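Local coordinates for pesticidal crystal protein Cry2Aa (Bacillus thuringiensis serovar kurstaki, PDB 1I5P) that binds midgut epithelial cells of dipteran and lepidopteran larvae and promotes their colloid-osmotic lysis, acting as an insecticidal delta-endotoxin, at residues P52-V57 against F177-N182; S59-K64 against V256-L261; F187-I192 against K263-M268. All blocks are in the same frame, centred on the assembly; numbering follows the deposited sequence.

Contact 1 (P52-V57 against F177-N182); sequences PVVGTV and FAQAAN
Val54 and Val57 of one helix meet Gln179 and Asn182 of another in a buried contact of methyls against amides, deep in the N-terminal helical bundle of this three-domain toxin. The partners belong to helices 53-65 and 170-193, and the second probably takes the place of the central helix that the others of the bundle surround. The short segments run in nearly the same direction, at 26° to each other, but their axes stay 12.3 Å apart, so side chains must span the gap. Gln179 does most of this. Its CB does not aim straight at the other helix; a bend at chi2 (-58°) brings the amide round to within reach of both valines. From there NE2 lies 4.0 Å from Val54 CG1, the two side chains crossing at about a right angle, while OE1 lies 4.0 Å from Val57 CG1 and hardly farther from CG2 of the same residue. Val57 points directly across, and with CG1 anti to the backbone N (chi1 176°) this methyl also comes 3.9 Å from Asn182 ND2, the two side chains approaching head-on. One methyl thus touches both amides. Around this pair of helices, Tyr255 of helix 238-259 packs on Val57 and Asn182, and Met90 and Ile93 of helix 88-101 pack on Gln179. The polar ends look to this surrounding shell: Asn182 OD1 accepts a hydrogen bond from Trp259 NE1, and Gln179 NE2 has a weak one with Tyr255 OH. Across the contact itself the valine side chains offer only methyl groups, so the two helices are joined here by van der Waals packing, while the orientation of the Asn182 amide is probably set by Trp259, that of Gln179 less firmly by Tyr255.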
loop_
_atom_site.group_PDB
_atom_site.type_symbol
_atom_site.label_atom_id
_atom_site.label_comp_id
_atom_site.label_asym_id
_atom_site.label_seq_id
_atom_site.Cartn_x
_atom_site.Cartn_y
_atom_site.Cartn_z
ATOM N N PRO A 52 -3.251 12.585 -10.181
ATOM C CA PRO A 52 -2.904 12.990 -8.816
ATOM C C PRO A 52 -4.070 13.077 -7.832
ATOM O O PRO A 52 -3.881 12.865 -6.634
ATOM C CB PRO A 52 -2.228 14.345 -9.020
ATOM C CG PRO A 52 -2.846 14.845 -10.308
ATOM C CD PRO A 52 -2.787 13.597 -11.141
ATOM N N VAL A 53 -5.267 13.394 -8.319
ATOM C CA VAL A 53 -6.420 13.487 -7.434
ATOM C C VAL A 53 -6.658 12.189 -6.651
ATOM O O VAL A 53 -7.167 12.219 -5.526
ATOM C CB VAL A 53 -7.707 13.837 -8.220
ATOM C CG1 VAL A 53 -8.107 12.676 -9.121
ATOM C CG2 VAL A 53 -8.827 14.177 -7.255
ATOM N N VAL A 54 -6.290 11.048 -7.230
ATOM C CA VAL A 54 -6.512 9.779 -6.536
ATOM C C VAL A 54 -5.716 9.768 -5.237
ATOM O O VAL A 54 -6.178 9.249 -4.217
ATOM C CB VAL A 54 -6.116 8.551 -7.413
ATOM C CG1 VAL A 54 -6.844 8.615 -8.753
ATOM C CG2 VAL A 54 -4.609 8.499 -7.619
ATOM N N GLY A 55 -4.529 10.365 -5.278
ATOM C CA GLY A 55 -3.688 10.433 -4.100
ATOM C C GLY A 55 -4.291 11.351 -3.054
ATOM O O GLY A 55 -4.258 11.051 -1.863
ATOM N N THR A 56 -4.851 12.469 -3.503
ATOM C CA THR A 56 -5.478 13.415 -2.592
ATOM C C THR A 56 -6.697 12.783 -1.925
ATOM O O THR A 56 -6.865 12.871 -0.706
ATOM C CB THR A 56 -5.936 14.693 -3.327
ATOM O OG1 THR A 56 -4.820 15.289 -3.999
ATOM C CG2 THR A 56 -6.504 15.700 -2.334
ATOM N N VAL A 57 -7.544 12.143 -2.724
ATOM C CA VAL A 57 -8.750 11.516 -2.191
ATOM C C VAL A 57 -8.428 10.430 -1.170
ATOM O O VAL A 57 -9.028 10.385 -0.097
ATOM C CB VAL A 57 -9.615 10.900 -3.315
ATOM C CG1 VAL A 57 -10.813 10.174 -2.711
ATOM C CG2 VAL A 57 -10.091 11.992 -4.263
ATOM N N PHE A 177 -15.297 3.721 -11.274
ATOM C CA PHE A 177 -16.238 3.043 -10.394
ATOM C C PHE A 177 -15.782 3.158 -8.942
ATOM O O PHE A 177 -16.593 3.356 -8.040
ATOM C CB PHE A 177 -16.386 1.565 -10.770
ATOM C CG PHE A 177 -17.205 0.781 -9.780
ATOM C CD1 PHE A 177 -18.593 0.886 -9.767
ATOM C CD2 PHE A 177 -16.581 0.020 -8.795
ATOM C CE1 PHE A 177 -19.348 0.251 -8.787
ATOM C CE2 PHE A 177 -17.327 -0.619 -7.809
ATOM C CZ PHE A 177 -18.715 -0.502 -7.804
ATOM N N ALA A 178 -14.478 3.037 -8.720
ATOM C CA ALA A 178 -13.934 3.141 -7.370
ATOM C C ALA A 178 -14.252 4.510 -6.788
ATOM O O ALA A 178 -14.661 4.618 -5.634
ATOM C CB ALA A 178 -12.432 2.922 -7.392
ATOM N N GLN A 179 -14.059 5.558 -7.585
ATOM C CA GLN A 179 -14.358 6.908 -7.119
ATOM C C GLN A 179 -15.848 7.024 -6.787
ATOM O O GLN A 179 -16.216 7.616 -5.776
ATOM C CB GLN A 179 -13.984 7.948 -8.179
ATOM C CG GLN A 179 -12.485 8.177 -8.372
ATOM C CD GLN A 179 -11.779 8.607 -7.096
ATOM O OE1 GLN A 179 -12.390 9.190 -6.199
ATOM N NE2 GLN A 179 -10.478 8.329 -7.012
ATOM N N ALA A 180 -16.700 6.452 -7.637
ATOM C CA ALA A 180 -18.144 6.506 -7.414
ATOM C C ALA A 180 -18.528 5.683 -6.185
ATOM O O ALA A 180 -19.420 6.060 -5.425
ATOM C CB ALA A 180 -18.889 5.994 -8.645
ATOM N N ALA A 181 -17.863 4.547 -6.002
ATOM C CA ALA A 181 -18.130 3.704 -4.848
ATOM C C ALA A 181 -17.730 4.496 -3.608
ATOM O O ALA A 181 -18.383 4.403 -2.568
ATOM C CB ALA A 181 -17.329 2.403 -4.938
ATOM N N ASN A 182 -16.664 5.287 -3.722
ATOM C CA ASN A 182 -16.207 6.117 -2.609
ATOM C C ASN A 182 -17.331 7.051 -2.185
ATOM O O ASN A 182 -17.604 7.224 -1.000
ATOM C CB ASN A 182 -15.007 6.982 -3.014
ATOM C CG ASN A 182 -13.685 6.261 -2.879
ATOM O OD1 ASN A 182 -13.590 5.237 -2.211
ATOM N ND2 ASN A 182 -12.645 6.816 -3.493
#

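Contact 2 (S59-K64 against V256-L261); sequences SFLLKK and VSIWSL
Ile258 packs against Leu61 and Leu62, joining the last turn of helix 238-259 to helix 53-65 in the helical bundle of the toxin's N-terminal domain. Earlier in the segment, Val256 turns to helix 202-232 and packs on Ser220 and Cys223. Ser257 instead meets the C-terminal domain, where its OG is hydrogen-bonded to Gln519 N as well as to Phe253 O one turn back on its own helix. Ile258 then points across the interface and divides its two branches between neighbouring leucines. Its CG2 meets Leu61 CD1 at 4.1 Å. The longer branch leaves with CG1 anti to the backbone N (chi1 -161°) and turns at chi2, and CD1 at its end lies 4.0 Å from Leu62 CD2. Leu61 aims its CB at the partner, whereas Leu62 starts off to one side and reaches over with its terminal methyl. Trp259 starts away from helix 53-65, and its indole packs on Leu185 of helix 170-193 and Tyr219 of helix 202-232. The backbone of Ser260 again touches the C-terminal domain, its O taking a hydrogen bond from Arg548 NH2. Leu261 N donates to Ile258 O, three residues back, at 2.9 Å.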
loop_
_atom_site.group_PDB
_atom_site.type_symbol
_atom_site.label_atom_id
_atom_site.label_comp_id
_atom_site.label_asym_id
_atom_site.label_seq_id
_atom_site.Cartn_x
_atom_site.Cartn_y
_atom_site.Cartn_z
ATOM N N SER A 59 -5.705 10.097 0.597
ATOM C CA SER A 59 -5.126 10.749 1.768
ATOM C C SER A 59 -6.257 11.345 2.606
ATOM O O SER A 59 -6.267 11.246 3.836
ATOM C CB SER A 59 -4.163 11.853 1.331
ATOM O OG SER A 59 -3.072 11.308 0.612
ATOM N N PHE A 60 -7.211 11.954 1.910
ATOM C CA PHE A 60 -8.378 12.563 2.533
ATOM C C PHE A 60 -9.195 11.529 3.315
ATOM O O PHE A 60 -9.564 11.752 4.471
ATOM C CB PHE A 60 -9.243 13.206 1.443
ATOM C CG PHE A 60 -10.636 13.558 1.889
ATOM C CD1 PHE A 60 -10.869 14.695 2.659
ATOM C CD2 PHE A 60 -11.718 12.763 1.516
ATOM C CE1 PHE A 60 -12.157 15.041 3.050
ATOM C CE2 PHE A 60 -13.016 13.099 1.902
ATOM C CZ PHE A 60 -13.236 14.246 2.673
ATOM N N LEU A 61 -9.487 10.396 2.683
ATOM C CA LEU A 61 -10.268 9.360 3.354
ATOM C C LEU A 61 -9.515 8.806 4.562
ATOM O O LEU A 61 -10.107 8.579 5.620
ATOM C CB LEU A 61 -10.629 8.243 2.368
ATOM C CG LEU A 61 -11.550 8.712 1.234
ATOM C CD1 LEU A 61 -11.863 7.548 0.287
ATOM C CD2 LEU A 61 -12.839 9.282 1.824
ATOM N N LEU A 62 -8.209 8.598 4.408
ATOM C CA LEU A 62 -7.383 8.104 5.506
ATOM C C LEU A 62 -7.508 9.042 6.712
ATOM O O LEU A 62 -7.638 8.589 7.844
ATOM C CB LEU A 62 -5.914 8.012 5.068
ATOM C CG LEU A 62 -5.506 6.800 4.210
ATOM C CD1 LEU A 62 -4.134 7.025 3.593
ATOM C CD2 LEU A 62 -5.513 5.542 5.074
ATOM N N LYS A 63 -7.491 10.347 6.456
ATOM C CA LYS A 63 -7.603 11.339 7.524
ATOM C C LYS A 63 -8.994 11.413 8.158
ATOM O O LYS A 63 -9.123 11.738 9.338
ATOM C CB LYS A 63 -7.198 12.715 6.998
ATOM C CG LYS A 63 -5.698 12.875 6.795
ATOM C CD LYS A 63 -5.346 14.260 6.291
ATOM C CE LYS A 63 -3.848 14.501 6.345
ATOM N NZ LYS A 63 -3.325 14.642 7.732
ATOM N N LYS A 64 -10.033 11.127 7.377
ATOM C CA LYS A 64 -11.395 11.143 7.901
ATOM C C LYS A 64 -11.572 9.997 8.889
ATOM O O LYS A 64 -12.138 10.168 9.972
ATOM C CB LYS A 64 -12.412 10.995 6.766
ATOM C CG LYS A 64 -12.709 12.287 6.022
ATOM C CD LYS A 64 -13.385 13.304 6.936
ATOM C CE LYS A 64 -13.784 14.559 6.170
ATOM N NZ LYS A 64 -14.380 15.593 7.055
ATOM N N VAL A 256 -10.509 0.376 -1.742
ATOM C CA VAL A 256 -11.088 -0.869 -1.272
ATOM C C VAL A 256 -10.619 -1.138 0.155
ATOM O O VAL A 256 -11.399 -1.591 0.992
ATOM C CB VAL A 256 -10.684 -2.051 -2.167
ATOM C CG1 VAL A 256 -11.292 -3.333 -1.622
ATOM C CG2 VAL A 256 -11.160 -1.809 -3.596
ATOM N N SER A 257 -9.350 -0.839 0.426
ATOM C CA SER A 257 -8.764 -1.044 1.753
ATOM C C SER A 257 -9.318 -0.102 2.825
ATOM O O SER A 257 -9.284 -0.424 4.016
ATOM C CB SER A 257 -7.252 -0.876 1.693
ATOM O OG SER A 257 -6.649 -1.959 1.001
ATOM N N ILE A 258 -9.812 1.064 2.419
ATOM C CA ILE A 258 -10.355 1.977 3.410
ATOM C C ILE A 258 -11.847 1.745 3.646
ATOM O O ILE A 258 -12.346 2.013 4.739
ATOM C CB ILE A 258 -10.109 3.461 3.026
ATOM C CG1 ILE A 258 -10.262 4.344 4.267
ATOM C CG2 ILE A 258 -11.087 3.898 1.943
ATOM C CD1 ILE A 258 -9.208 4.104 5.336
ATOM N N TRP A 259 -12.554 1.224 2.642
ATOM C CA TRP A 259 -13.994 0.984 2.782
ATOM C C TRP A 259 -14.349 0.076 3.958
ATOM O O TRP A 259 -15.260 0.378 4.726
ATOM C CB TRP A 259 -14.569 0.372 1.504
ATOM C CG TRP A 259 -14.439 1.233 0.289
ATOM C CD1 TRP A 259 -14.243 2.589 0.251
ATOM C CD2 TRP A 259 -14.511 0.800 -1.070
ATOM N NE1 TRP A 259 -14.187 3.021 -1.053
ATOM C CE2 TRP A 259 -14.347 1.944 -1.886
ATOM C CE3 TRP A 259 -14.696 -0.446 -1.684
ATOM C CZ2 TRP A 259 -14.363 1.880 -3.279
ATOM C CZ3 TRP A 259 -14.713 -0.510 -3.071
ATOM C CH2 TRP A 259 -14.545 0.647 -3.852
ATOM N N SER A 260 -13.631 -1.036 4.088
ATOM C CA SER A 260 -13.899 -1.974 5.166
ATOM C C SER A 260 -13.437 -1.430 6.515
ATOM O O SER A 260 -13.518 -2.124 7.528
ATOM C CB SER A 260 -13.241 -3.332 4.875
ATOM O OG SER A 260 -11.840 -3.211 4.723
ATOM N N LEU A 261 -12.941 -0.192 6.519
ATOM C CA LEU A 261 -12.507 0.452 7.760
ATOM C C LEU A 261 -13.419 1.637 8.069
ATOM O O LEU A 261 -13.285 2.274 9.109
ATOM C CB LEU A 261 -11.044 0.919 7.663
ATOM C CG LEU A 261 -10.008 -0.212 7.608
ATOM C CD1 LEU A 261 -8.615 0.377 7.490
ATOM C CD2 LEU A 261 -10.125 -1.099 8.854
#

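Contact 3 (F187-I192 against K263-M268); sequences FIRDVI and KYQSLM
Arg189 reaches out of helix 170-193 to the backbone of Tyr264 and the side chain of Gln265. Two residues before it, Phe187 is turned into the bundle, its ring edge-to-face with that of Phe127, and Ile188 packs on Tyr208 and Leu212 of helix 202-232. Arg189 points to a different side of the helix, toward the linker. With CG anti to the backbone N (chi1 -171°) and the chain extended as far as NE, its guanidinium arrives at the chain that leaves the bundle after helix 238-259. NH2 donates to Tyr264 O over 2.9 Å, with an N-H...O angle of 151°; the oxygen lies at the guanidinium edge, near its plane, while the donor is tilted 24° from the carbonyl plane. The linker held here passes from the helical domain into strand 267-268, which pairs in parallel with strand 493-496 in a sheet of the C-terminal jelly-roll sandwich. NE and NH1 of the same arginine bond to Phe262 O and Gly70 O, so three backbone carbonyls fix the group, and they would probably stabilise its positive charge. Gln265 CG touches NH2 at 3.7 Å, its amide plane perpendicular to the guanidinium and its OE1 bonded to Lys71 NZ. Next along the helix, Asp190 takes hydrogen bonds from the backbone N of Ile73 and of Leu74 with OD1 and OD2, and Val191 returns to the bundle, on Val150 and Tyr208.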
loop_
_atom_site.group_PDB
_atom_site.type_symbol
_atom_site.label_atom_id
_atom_site.label_comp_id
_atom_site.label_asym_id
_atom_site.label_seq_id
_atom_site.Cartn_x
_atom_site.Cartn_y
_atom_site.Cartn_z
ATOM N N PHE A 187 -21.343 8.388 1.654
ATOM C CA PHE A 187 -22.705 8.872 1.852
ATOM C C PHE A 187 -23.388 8.048 2.939
ATOM O O PHE A 187 -23.970 8.589 3.879
ATOM C CB PHE A 187 -23.485 8.755 0.531
ATOM C CG PHE A 187 -24.983 8.732 0.698
ATOM C CD1 PHE A 187 -25.682 9.894 1.019
ATOM C CD2 PHE A 187 -25.695 7.543 0.545
ATOM C CE1 PHE A 187 -27.068 9.877 1.185
ATOM C CE2 PHE A 187 -27.085 7.517 0.709
ATOM C CZ PHE A 187 -27.770 8.690 1.031
ATOM N N ILE A 188 -23.309 6.731 2.801
ATOM C CA ILE A 188 -23.905 5.820 3.767
ATOM C C ILE A 188 -23.318 6.040 5.163
ATOM O O ILE A 188 -24.049 6.121 6.147
ATOM C CB ILE A 188 -23.694 4.357 3.324
ATOM C CG1 ILE A 188 -24.491 4.105 2.038
ATOM C CG2 ILE A 188 -24.109 3.394 4.441
ATOM C CD1 ILE A 188 -24.157 2.792 1.332
ATOM N N ARG A 189 -21.997 6.156 5.237
ATOM C CA ARG A 189 -21.331 6.382 6.512
ATOM C C ARG A 189 -21.793 7.710 7.112
ATOM O O ARG A 189 -21.964 7.821 8.323
ATOM C CB ARG A 189 -19.808 6.404 6.324
ATOM C CG ARG A 189 -19.010 6.416 7.627
ATOM C CD ARG A 189 -17.526 6.572 7.341
ATOM N NE ARG A 189 -16.682 6.357 8.517
ATOM C CZ ARG A 189 -16.040 7.321 9.167
ATOM N NH1 ARG A 189 -16.146 8.581 8.768
ATOM N NH2 ARG A 189 -15.265 7.022 10.201
ATOM N N ASP A 190 -21.993 8.715 6.264
ATOM C CA ASP A 190 -22.438 10.024 6.736
ATOM C C ASP A 190 -23.801 9.920 7.413
ATOM O O ASP A 190 -24.011 10.487 8.485
ATOM C CB ASP A 190 -22.521 11.021 5.575
ATOM C CG ASP A 190 -21.160 11.586 5.181
ATOM O OD1 ASP A 190 -20.161 11.296 5.872
ATOM O OD2 ASP A 190 -21.094 12.332 4.181
ATOM N N VAL A 191 -24.726 9.196 6.790
ATOM C CA VAL A 191 -26.060 9.033 7.358
ATOM C C VAL A 191 -25.962 8.427 8.753
ATOM O O VAL A 191 -26.634 8.869 9.685
ATOM C CB VAL A 191 -26.936 8.110 6.480
ATOM C CG1 VAL A 191 -28.252 7.804 7.191
ATOM C CG2 VAL A 191 -27.198 8.770 5.134
ATOM N N ILE A 192 -25.107 7.419 8.884
ATOM C CA ILE A 192 -24.907 6.729 10.153
ATOM C C ILE A 192 -24.338 7.626 11.255
ATOM O O ILE A 192 -24.920 7.740 12.339
ATOM C CB ILE A 192 -23.951 5.525 9.980
ATOM C CG1 ILE A 192 -24.577 4.499 9.024
ATOM C CG2 ILE A 192 -23.640 4.902 11.338
ATOM C CD1 ILE A 192 -23.650 3.369 8.632
ATOM N N LYS A 263 -16.223 1.478 8.985
ATOM C CA LYS A 263 -16.968 1.056 10.169
ATOM C C LYS A 263 -16.273 1.525 11.451
ATOM O O LYS A 263 -16.830 1.414 12.542
ATOM C CB LYS A 263 -17.100 -0.473 10.190
ATOM C CG LYS A 263 -15.796 -1.179 10.567
ATOM C CD LYS A 263 -15.648 -2.597 9.998
ATOM C CE LYS A 263 -16.361 -3.663 10.806
ATOM N NZ LYS A 263 -15.813 -5.011 10.459
ATOM N N TYR A 264 -15.052 2.034 11.319
ATOM C CA TYR A 264 -14.300 2.521 12.477
ATOM C C TYR A 264 -14.134 4.036 12.479
ATOM O O TYR A 264 -14.191 4.685 11.434
ATOM C CB TYR A 264 -12.906 1.877 12.528
ATOM C CG TYR A 264 -12.908 0.393 12.808
ATOM C CD1 TYR A 264 -12.606 -0.526 11.804
ATOM C CD2 TYR A 264 -13.248 -0.097 14.073
ATOM C CE1 TYR A 264 -12.649 -1.903 12.047
ATOM C CE2 TYR A 264 -13.298 -1.468 14.324
ATOM C CZ TYR A 264 -13.001 -2.363 13.309
ATOM O OH TYR A 264 -13.098 -3.712 13.546
ATOM N N GLN A 265 -13.928 4.594 13.667
ATOM C CA GLN A 265 -13.706 6.024 13.827
ATOM C C GLN A 265 -12.456 6.204 14.660
ATOM O O GLN A 265 -12.187 5.414 15.566
ATOM C CB GLN A 265 -14.870 6.702 14.551
ATOM C CG GLN A 265 -16.159 6.773 13.750
ATOM C CD GLN A 265 -17.273 7.432 14.541
ATOM O OE1 GLN A 265 -17.462 8.650 14.481
ATOM N NE2 GLN A 265 -18.010 6.629 15.297
ATOM N N SER A 266 -11.702 7.251 14.358
ATOM C CA SER A 266 -10.485 7.558 15.092
ATOM C C SER A 266 -9.528 6.369 15.018
ATOM O O SER A 266 -9.025 5.887 16.035
ATOM C CB SER A 266 -10.837 7.877 16.550
ATOM O OG SER A 266 -9.790 8.569 17.198
ATOM N N LEU A 267 -9.292 5.894 13.801
ATOM C CA LEU A 267 -8.392 4.775 13.572
ATOM C C LEU A 267 -7.330 5.196 12.569
ATOM O O LEU A 267 -7.608 5.352 11.376
ATOM C CB LEU A 267 -9.158 3.580 13.014
ATOM C CG LEU A 267 -8.277 2.375 12.690
ATOM C CD1 LEU A 267 -7.577 1.911 13.960
ATOM C CD2 LEU A 267 -9.116 1.258 12.099
ATOM N N MET A 268 -6.114 5.388 13.062
ATOM C CA MET A 268 -5.011 5.790 12.207
ATOM C C MET A 268 -4.449 4.562 11.488
ATOM O O MET A 268 -3.892 3.670 12.119
ATOM C CB MET A 268 -3.905 6.444 13.040
ATOM C CG MET A 268 -2.688 6.860 12.227
ATOM S SD MET A 268 -1.268 7.332 13.253
ATOM C CE MET A 268 -0.547 5.726 13.600
#

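From the N terminus, helix 53-65 enters contacts 1 and 2 with successive turns. Contact 1 closes first, when the chain returns as helix 170-193, with a mainly helical loop between. That helix then opens contact 3 nearer its C-terminal end, so contacts 1 and 3 stand in series, their centres about 17 Å apart. Helix 238-259 next closes contact 2, whose loop crosses both others, and the linker 263-268 closes contact 3 directly afterwards. Contacts 1 and 2 touch where Trp259 meets Ala181 and Asn182, and contacts 2 and 3 through Leu261 and Leu267. Together they tie three bundle helices to the linker that leads into the strand of the C-terminal sandwich.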